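Local coordinates for cellulase (Bacteroides salanitronis, PDB 6WQY), which probably hydrolyses internal beta-1,4-glucosidic bonds of cellulose, as a glycoside hydrolase family 5 endoglucanase of broad substrate specificity, at residues Ile132-Lys146 with Arg191-Phe203. Residues are numbered along the deposited sequence; the frame is centred on the assembly and turned at random.
Sequences IKDAATDETVNSAVK and RQYAVLNEWNQVF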
ATOM      1  N   ILE A 132       6.863   9.233 -15.147  0.64  9.93           N
ATOM      2  CA  ILE A 132       6.858  10.593 -14.606  0.64  9.44           C
ATOM      3  C   ILE A 132       8.003  11.421 -15.172  0.64 10.02           C
ATOM      4  O   ILE A 132       7.863  12.635 -15.363  0.64 11.34           O
ATOM      5  CB  ILE A 132       6.881  10.552 -13.065  0.64  9.97           C
ATOM      6  CG1 ILE A 132       6.691  11.940 -12.444  0.64 14.20           C
ATOM      7  CG2 ILE A 132       8.188   9.939 -12.554  0.64 12.03           C
ATOM      8  CD1 ILE A 132       5.282  12.477 -12.554  0.64 13.41           C
ATOM      9  N   LYS A 133       9.155  10.806 -15.424  1.00 11.06           N
ATOM     10  CA  LYS A 133      10.305  11.581 -15.866  1.00 12.04           C
ATOM     11  C   LYS A 133      10.001  12.294 -17.174  1.00 11.81           C
ATOM     12  O   LYS A 133      10.198  13.508 -17.300  1.00 12.52           O
ATOM     13  CB  LYS A 133      11.535  10.691 -16.018  1.00 13.41           C
ATOM     14  CG  LYS A 133      12.806  11.518 -16.253  1.00 16.68           C
ATOM     15  CD  LYS A 133      14.091  10.689 -16.268  1.00 17.29           C
ATOM     16  CE  LYS A 133      14.145   9.757 -17.471  1.00 42.97           C
ATOM     17  NZ  LYS A 133      15.380   8.915 -17.501  1.00 39.55           N
ATOM     18  N   ASP A 134       9.497  11.547 -18.160  0.62 11.69           N
ATOM     19  CA  ASP A 134       9.208  12.131 -19.463  0.62  9.80           C
ATOM     20  C   ASP A 134       7.880  12.868 -19.484  0.62 10.39           C
ATOM     21  O   ASP A 134       7.736  13.829 -20.240  0.62 10.98           O
ATOM     22  CB  ASP A 134       9.263  11.050 -20.537  0.62 12.81           C
ATOM     23  CG  ASP A 134      10.641  10.432 -20.663  0.62 14.13           C
ATOM     24  OD1 ASP A 134      11.625  11.189 -20.810  0.62 17.36           O
ATOM     25  OD2 ASP A 134      10.735   9.186 -20.591  0.62 15.62           O
ATOM     26  N   ALA A 135       6.911  12.464 -18.665  1.00 10.81           N
ATOM     27  CA  ALA A 135       5.665  13.215 -18.612  1.00 11.13           C
ATOM     28  C   ALA A 135       5.906  14.635 -18.138  1.00 10.53           C
ATOM     29  O   ALA A 135       5.208  15.562 -18.571  1.00 11.74           O
ATOM     30  CB  ALA A 135       4.671  12.541 -17.674  1.00 11.00           C
ATOM     31  N   ALA A 136       6.903  14.848 -17.280  1.00 10.82           N
ATOM     32  CA  ALA A 136       7.179  16.173 -16.757  1.00 11.24           C
ATOM     33  C   ALA A 136       7.914  17.057 -17.753  1.00 11.63           C
ATOM     34  O   ALA A 136       7.990  18.269 -17.532  1.00 14.07           O
ATOM     35  CB  ALA A 136       8.001  16.060 -15.465  1.00 11.91           C
ATOM     36  N   THR A 137       8.480  16.500 -18.832  1.00 11.38           N
ATOM     37  CA  THR A 137       9.147  17.298 -19.844  1.00 12.23           C
ATOM     38  C   THR A 137       8.421  17.314 -21.182  1.00 11.71           C
ATOM     39  O   THR A 137       8.741  18.148 -22.015  1.00 14.41           O
ATOM     40  CB  THR A 137      10.599  16.841 -20.064  1.00 12.69           C
ATOM     41  OG1 THR A 137      10.619  15.489 -20.520  1.00 14.79           O
ATOM     42  CG2 THR A 137      11.432  16.965 -18.800  1.00 15.08           C
ATOM     43  N   ASP A 138       7.466  16.439 -21.419  1.00 12.00           N
ATOM     44  CA  ASP A 138       6.845  16.292 -22.734  1.00 12.13           C
ATOM     45  C   ASP A 138       5.341  16.179 -22.541  1.00 11.37           C
ATOM     46  O   ASP A 138       4.844  15.162 -22.062  1.00 12.06           O
ATOM     47  CB  ASP A 138       7.407  15.060 -23.447  1.00 14.14           C
ATOM     48  CG  ASP A 138       6.922  14.929 -24.874  1.00 18.02           C
ATOM     49  OD1 ASP A 138       5.893  15.533 -25.220  1.00 19.83           O
ATOM     50  OD2 ASP A 138       7.592  14.224 -25.659  1.00 21.18           O
ATOM     51  N   GLU A 139       4.616  17.215 -22.949  1.00 11.85           N
ATOM     52  CA  GLU A 139       3.168  17.235 -22.784  1.00 12.82           C
ATOM     53  C   GLU A 139       2.486  16.085 -23.518  1.00 12.40           C
ATOM     54  O   GLU A 139       1.422  15.628 -23.086  1.00 12.14           O
ATOM     55  CB  GLU A 139       2.603  18.568 -23.276  1.00 15.77           C
ATOM     56  CG  GLU A 139       2.813  18.823 -24.753  1.00 14.47           C
ATOM     57  CD  GLU A 139       2.445  20.241 -25.147  1.00 19.13           C
ATOM     58  OE1 GLU A 139       1.942  20.994 -24.283  1.00 24.87           O
ATOM     59  OE2 GLU A 139       2.651  20.592 -26.314  1.00 19.60           O
ATOM     60  N   THR A 140       3.061  15.621 -24.632  1.00 12.13           N
ATOM     61  CA  THR A 140       2.470  14.492 -25.346  1.00 13.25           C
ATOM     62  C   THR A 140       2.542  13.221 -24.509  1.00 12.11           C
ATOM     63  O   THR A 140       1.580  12.436 -24.471  1.00 12.99           O
ATOM     64  CB  THR A 140       3.190  14.311 -26.683  1.00 15.65           C
ATOM     65  OG1 THR A 140       3.127  15.539 -27.417  1.00 16.80           O
ATOM     66  CG2 THR A 140       2.532  13.216 -27.511  1.00 20.55           C
ATOM     67  N   VAL A 141       3.663  13.000 -23.826  1.00 12.80           N
ATOM     68  CA  VAL A 141       3.768  11.860 -22.928  1.00 13.71           C
ATOM     69  C   VAL A 141       2.802  12.021 -21.762  1.00 11.47           C
ATOM     70  O   VAL A 141       2.108  11.070 -21.389  1.00 12.05           O
ATOM     71  CB  VAL A 141       5.221  11.665 -22.457  1.00 13.55           C
ATOM     72  CG1 VAL A 141       5.310  10.549 -21.423  1.00 14.48           C
ATOM     73  CG2 VAL A 141       6.120  11.351 -23.640  1.00 15.79           C
ATOM     74  N   ASN A 142       2.754  13.210 -21.149  1.00 10.85           N
ATOM     75  CA  ASN A 142       1.833  13.405 -20.033  1.00 10.86           C
ATOM     76  C   ASN A 142       0.399  13.099 -20.454  1.00 10.43           C
ATOM     77  O   ASN A 142      -0.337  12.410 -19.735  1.00 10.63           O
ATOM     78  CB  ASN A 142       1.976  14.828 -19.497  1.00 10.87           C
ATOM     79  CG  ASN A 142       1.370  15.012 -18.112  1.00 10.46           C
ATOM     80  OD1 ASN A 142       1.234  14.063 -17.344  1.00 12.26           O
ATOM     81  ND2 ASN A 142       1.047  16.248 -17.772  1.00 12.15           N
ATOM     82  N   SER A 143      -0.000  13.552 -21.637  1.00 10.75           N
ATOM     83  CA  SER A 143      -1.351  13.278 -22.108  1.00 11.40           C
ATOM     84  C   SER A 143      -1.584  11.786 -22.301  1.00 10.98           C
ATOM     85  O   SER A 143      -2.662  11.277 -21.963  1.00 11.50           O
ATOM     86  CB  SER A 143      -1.607  14.033 -23.413  1.00 12.99           C
ATOM     87  OG  SER A 143      -1.692  15.422 -23.168  1.00 14.89           O
ATOM     88  N   ALA A 144      -0.602  11.066 -22.862  1.00 11.02           N
ATOM     89  CA  ALA A 144      -0.757   9.629 -23.074  1.00 11.66           C
ATOM     90  C   ALA A 144      -0.827   8.864 -21.757  1.00 11.04           C
ATOM     91  O   ALA A 144      -1.584   7.895 -21.645  1.00 11.37           O
ATOM     92  CB  ALA A 144       0.399   9.107 -23.936  1.00 13.40           C
ATOM     93  N   VAL A 145      -0.009   9.249 -20.772  1.00 10.83           N
ATOM     94  CA  VAL A 145      -0.072   8.607 -19.465  1.00 10.13           C
ATOM     95  C   VAL A 145      -1.444   8.813 -18.851  1.00  9.47           C
ATOM     96  O   VAL A 145      -2.059   7.875 -18.334  1.00  9.80           O
ATOM     97  CB  VAL A 145       1.036   9.123 -18.532  1.00 10.48           C
ATOM     98  CG1 VAL A 145       0.844   8.539 -17.140  1.00 12.52           C
ATOM     99  CG2 VAL A 145       2.406   8.772 -19.074  1.00 12.79           C
ATOM    100  N   LYS A 146      -1.932  10.051 -18.887  1.00 10.05           N
ATOM    101  CA  LYS A 146      -3.244  10.336 -18.326  1.00 10.47           C
ATOM    102  C   LYS A 146      -4.339   9.569 -19.056  1.00 10.26           C
ATOM    103  O   LYS A 146      -5.278   9.068 -18.424  1.00 10.81           O
ATOM    104  CB  LYS A 146      -3.515  11.834 -18.372  1.00 10.35           C
ATOM    105  CG  LYS A 146      -2.654  12.642 -17.402  1.00 10.32           C
ATOM    106  CD  LYS A 146      -2.897  14.126 -17.589  1.00 11.45           C
ATOM    107  CE  LYS A 146      -2.101  14.969 -16.624  1.00 14.17           C
ATOM    108  NZ  LYS A 146      -2.306  16.432 -16.858  1.00 16.37           N
ATOM    109  N   ARG A 191       7.996  20.436 -11.044  1.00 12.20           N
ATOM    110  CA  ARG A 191       7.140  19.927 -12.113  1.00 11.49           C
ATOM    111  C   ARG A 191       6.742  18.475 -11.878  1.00 10.21           C
ATOM    112  O   ARG A 191       5.570  18.119 -12.034  1.00 10.52           O
ATOM    113  CB  ARG A 191       7.809  20.091 -13.472  1.00 12.27           C
ATOM    114  CG  ARG A 191       6.936  19.653 -14.626  1.00 13.75           C
ATOM    115  CD  ARG A 191       5.602  20.387 -14.683  1.00 14.77           C
ATOM    116  NE  ARG A 191       4.781  19.909 -15.788  1.00 16.60           N
ATOM    117  CZ  ARG A 191       3.460  19.870 -15.772  1.00 15.56           C
ATOM    118  NH1 ARG A 191       2.772  20.286 -14.710  1.00 17.99           N
ATOM    119  NH2 ARG A 191       2.806  19.384 -16.825  1.00 24.22           N
ATOM    120  N   GLN A 192       7.699  17.605 -11.560  1.00  9.83           N
ATOM    121  CA  GLN A 192       7.325  16.219 -11.330  1.00  9.55           C
ATOM    122  C   GLN A 192       6.296  16.108 -10.208  1.00  9.15           C
ATOM    123  O   GLN A 192       5.346  15.317 -10.317  1.00  9.35           O
ATOM    124  CB  GLN A 192       8.540  15.359 -11.017  1.00  9.90           C
ATOM    125  CG  GLN A 192       9.411  15.059 -12.214  1.00  9.91           C
ATOM    126  CD  GLN A 192      10.556  14.138 -11.845  1.00  9.65           C
ATOM    127  OE1 GLN A 192      10.487  13.449 -10.813  1.00 12.66           O
ATOM    128  NE2 GLN A 192      11.598  14.102 -12.632  1.00 11.33           N
ATOM    129  N   TYR A 193       6.457  16.860  -9.107  1.00  9.62           N
ATOM    130  CA  TYR A 193       5.456  16.781  -8.045  1.00  9.26           C
ATOM    131  C   TYR A 193       4.086  17.203  -8.560  1.00  9.35           C
ATOM    132  O   TYR A 193       3.054  16.601  -8.202  1.00  9.75           O
ATOM    133  CB  TYR A 193       5.838  17.657  -6.852  1.00 10.31           C
ATOM    134  CG  TYR A 193       7.153  17.301  -6.202  1.00  9.96           C
ATOM    135  CD1 TYR A 193       7.518  15.992  -5.974  1.00 10.87           C
ATOM    136  CD2 TYR A 193       8.049  18.293  -5.832  1.00  9.89           C
ATOM    137  CE1 TYR A 193       8.736  15.678  -5.397  1.00 11.20           C
ATOM    138  CE2 TYR A 193       9.265  18.000  -5.254  1.00 10.58           C
ATOM    139  CZ  TYR A 193       9.608  16.679  -5.034  1.00 10.76           C
ATOM    140  OH  TYR A 193      10.815  16.321  -4.480  1.00 12.21           O
ATOM    141  N   ALA A 194       4.053  18.240  -9.394  1.00 10.12           N
ATOM    142  CA  ALA A 194       2.795  18.726  -9.933  1.00 10.08           C
ATOM    143  C   ALA A 194       2.164  17.695 -10.857  1.00 10.15           C
ATOM    144  O   ALA A 194       0.947  17.497 -10.834  1.00 10.60           O
ATOM    145  CB  ALA A 194       3.006  20.045 -10.675  1.00 12.45           C
ATOM    146  N   VAL A 195       2.974  17.034 -11.683  1.00  9.75           N
ATOM    147  CA  VAL A 195       2.444  16.011 -12.578  1.00  9.43           C
ATOM    148  C   VAL A 195       1.813  14.870 -11.793  1.00  9.56           C
ATOM    149  O   VAL A 195       0.717  14.409 -12.135  1.00  9.37           O
ATOM    150  CB  VAL A 195       3.541  15.520 -13.537  1.00 10.75           C
ATOM    151  CG1 VAL A 195       3.077  14.290 -14.294  1.00 12.63           C
ATOM    152  CG2 VAL A 195       3.931  16.627 -14.500  1.00 12.83           C
ATOM    153  N   LEU A 196       2.474  14.399 -10.733  1.00  9.17           N
ATOM    154  CA  LEU A 196       1.880  13.332  -9.934  1.00  8.70           C
ATOM    155  C   LEU A 196       0.551  13.786  -9.337  1.00  8.83           C
ATOM    156  O   LEU A 196      -0.434  13.031  -9.317  1.00  9.01           O
ATOM    157  CB  LEU A 196       2.854  12.879  -8.850  1.00  9.30           C
ATOM    158  CG  LEU A 196       2.319  11.789  -7.932  1.00  9.48           C
ATOM    159  CD1 LEU A 196       1.833  10.549  -8.667  1.00  9.89           C
ATOM    160  CD2 LEU A 196       3.396  11.388  -6.919  1.00 10.71           C
ATOM    161  N   ASN A 197       0.491  15.021  -8.855  1.00  8.94           N
ATOM    162  CA  ASN A 197      -0.776  15.527  -8.343  1.00  9.10           C
ATOM    163  C   ASN A 197      -1.846  15.563  -9.432  1.00  9.88           C
ATOM    164  O   ASN A 197      -3.021  15.260  -9.164  1.00 10.11           O
ATOM    165  CB  ASN A 197      -0.585  16.898  -7.698  1.00  9.93           C
ATOM    166  CG  ASN A 197       0.116  16.817  -6.345  1.00  9.72           C
ATOM    167  OD1 ASN A 197      -0.159  15.923  -5.542  1.00 10.39           O
ATOM    168  ND2 ASN A 197       1.010  17.754  -6.078  1.00 11.19           N
ATOM    169  N   GLU A 198      -1.464  15.917 -10.664  1.00  9.36           N
ATOM    170  CA  GLU A 198      -2.397  15.891 -11.782  1.00 10.29           C
ATOM    171  C   GLU A 198      -2.884  14.475 -12.058  1.00  9.56           C
ATOM    172  O   GLU A 198      -4.074  14.261 -12.342  1.00 10.13           O
ATOM    173  CB  GLU A 198      -1.731  16.444 -13.055  1.00 11.40           C
ATOM    174  CG  GLU A 198      -1.394  17.917 -13.027  1.00 13.92           C
ATOM    175  CD  GLU A 198      -0.553  18.405 -14.219  1.00 22.62           C
ATOM    176  OE1 GLU A 198      -0.375  17.669 -15.230  1.00 14.74           O
ATOM    177  OE2 GLU A 198      -0.062  19.563 -14.147  1.00 18.05           O
ATOM    178  N   TRP A 199      -1.975  13.498 -12.019  1.00  8.81           N
ATOM    179  CA  TRP A 199      -2.361  12.115 -12.266  1.00  8.62           C
ATOM    180  C   TRP A 199      -3.359  11.623 -11.233  1.00  9.20           C
ATOM    181  O   TRP A 199      -4.328  10.925 -11.572  1.00  9.35           O
ATOM    182  CB  TRP A 199      -1.128  11.219 -12.236  1.00  8.89           C
ATOM    183  CG  TRP A 199      -0.184  11.377 -13.390  1.00  8.58           C
ATOM    184  CD1 TRP A 199      -0.319  12.172 -14.483  1.00  9.30           C
ATOM    185  CD2 TRP A 199       1.058  10.689 -13.541  1.00  8.47           C
ATOM    186  NE1 TRP A 199       0.774  12.002 -15.318  1.00  9.41           N
ATOM    187  CE2 TRP A 199       1.635  11.103 -14.746  1.00  9.13           C
ATOM    188  CE3 TRP A 199       1.731   9.755 -12.756  1.00  9.39           C
ATOM    189  CZ2 TRP A 199       2.866  10.606 -15.191  1.00 10.05           C
ATOM    190  CZ3 TRP A 199       2.945   9.270 -13.191  1.00 10.76           C
ATOM    191  CH2 TRP A 199       3.491   9.687 -14.398  1.00 11.17           C
ATOM    192  N   ASN A 200      -3.141  11.965  -9.959  1.00  9.10           N
ATOM    193  CA  ASN A 200      -4.095  11.556  -8.940  1.00  8.79           C
ATOM    194  C   ASN A 200      -5.466  12.159  -9.210  1.00  9.45           C
ATOM    195  O   ASN A 200      -6.495  11.501  -8.988  1.00  9.59           O
ATOM    196  CB  ASN A 200      -3.593  11.927  -7.549  1.00  9.05           C
ATOM    197  CG  ASN A 200      -2.527  10.973  -7.035  1.00  9.11           C
ATOM    198  OD1 ASN A 200      -2.464   9.808  -7.444  1.00 10.03           O
ATOM    199  ND2 ASN A 200      -1.704  11.459  -6.111  1.00  9.42           N
ATOM    200  N   GLN A 201      -5.502  13.408  -9.679  1.00  9.45           N
ATOM    201  CA  GLN A 201      -6.781  14.029 -10.020  1.00 10.11           C
ATOM    202  C   GLN A 201      -7.461  13.303 -11.178  1.00  9.88           C
ATOM    203  O   GLN A 201      -8.685  13.109 -11.169  1.00 10.68           O
ATOM    204  CB  GLN A 201      -6.581  15.503 -10.371  1.00 10.76           C
ATOM    205  CG  GLN A 201      -7.888  16.258 -10.579  1.00 10.99           C
ATOM    206  CD  GLN A 201      -8.631  16.437  -9.277  1.00 11.27           C
ATOM    207  OE1 GLN A 201      -8.205  17.202  -8.415  1.00 12.78           O
ATOM    208  NE2 GLN A 201      -9.726  15.709  -9.102  1.00 12.39           N
ATOM    209  N   VAL A 202      -6.690  12.909 -12.194  1.00  9.82           N
ATOM    210  CA  VAL A 202      -7.240  12.147 -13.316  1.00  9.37           C
ATOM    211  C   VAL A 202      -7.872  10.848 -12.835  1.00  9.98           C
ATOM    212  O   VAL A 202      -8.962  10.469 -13.283  1.00 10.12           O
ATOM    213  CB  VAL A 202      -6.144  11.900 -14.372  1.00 10.55           C
ATOM    214  CG1 VAL A 202      -6.578  10.840 -15.375  1.00 11.88           C
ATOM    215  CG2 VAL A 202      -5.775  13.200 -15.080  1.00 12.19           C
ATOM    216  N   PHE A 203      -7.180  10.139 -11.941  1.00  9.57           N
ATOM    217  CA  PHE A 203      -7.709   8.911 -11.348  1.00  9.41           C
ATOM    218  C   PHE A 203      -9.011   9.164 -10.613  1.00  9.00           C
ATOM    219  O   PHE A 203     -10.008   8.469 -10.853  1.00  9.68           O
ATOM    220  CB  PHE A 203      -6.641   8.329 -10.407  1.00  9.04           C
ATOM    221  CG  PHE A 203      -7.167   7.461  -9.296  1.00  8.96           C
ATOM    222  CD1 PHE A 203      -7.575   6.152  -9.523  1.00  8.83           C
ATOM    223  CD2 PHE A 203      -7.215   7.947  -8.008  1.00  9.00           C
ATOM    224  CE1 PHE A 203      -8.025   5.358  -8.474  1.00  8.91           C
ATOM    225  CE2 PHE A 203      -7.667   7.153  -6.965  1.00  9.39           C
ATOM    226  CZ  PHE A 203      -8.055   5.852  -7.205  1.00  9.02           C
TER
HETATM  227  O   HOH W   1      11.473  15.208 -15.375  1.00 11.98           O
HETATM  228  O   HOH W   2       4.462  18.187 -18.796  1.00 19.11           O
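The indole of W199 is held between methyl groups: in the conformer modelled here, I132 CD1 lies over one face, 4.0 Å from the centroid of the six-membered ring, beside V195 CG1 of the indole's own helix, and V145 CG1 covers the opposite face. A135 CB meets CZ2 at the ring edge, where N142 OD1 also lies, accepting from W199 NE1 at 2.9 Å. V195 CG2 sits over the R191 guanidinium, whose edge meets, in plane, a water bridging NH2 to A135 O. With CG anti to the backbone N (chi1 -164°), N142 donates from ND2 to E198 OE1 (3.2 Å) almost within the amide plane. K146 extends past the indole to bring NZ within 2.8 Å of E198 OE1, from above the carboxylate plane; within its own helix, R191 NH1 forms a salt bridge with E198 OE2. Were W199 replaced by an alanine, N142 OD1 would probably lose its donor and a gap would open between I132 and V145. Helix 191-209 thus packs on short helix 132-135 and on helix 139-159, its predecessor outside the TIM barrel, with W199 as knob; two positive groups are likely to keep E198 ionised, and N142, used at both amide ends, is probably fixed against flipping.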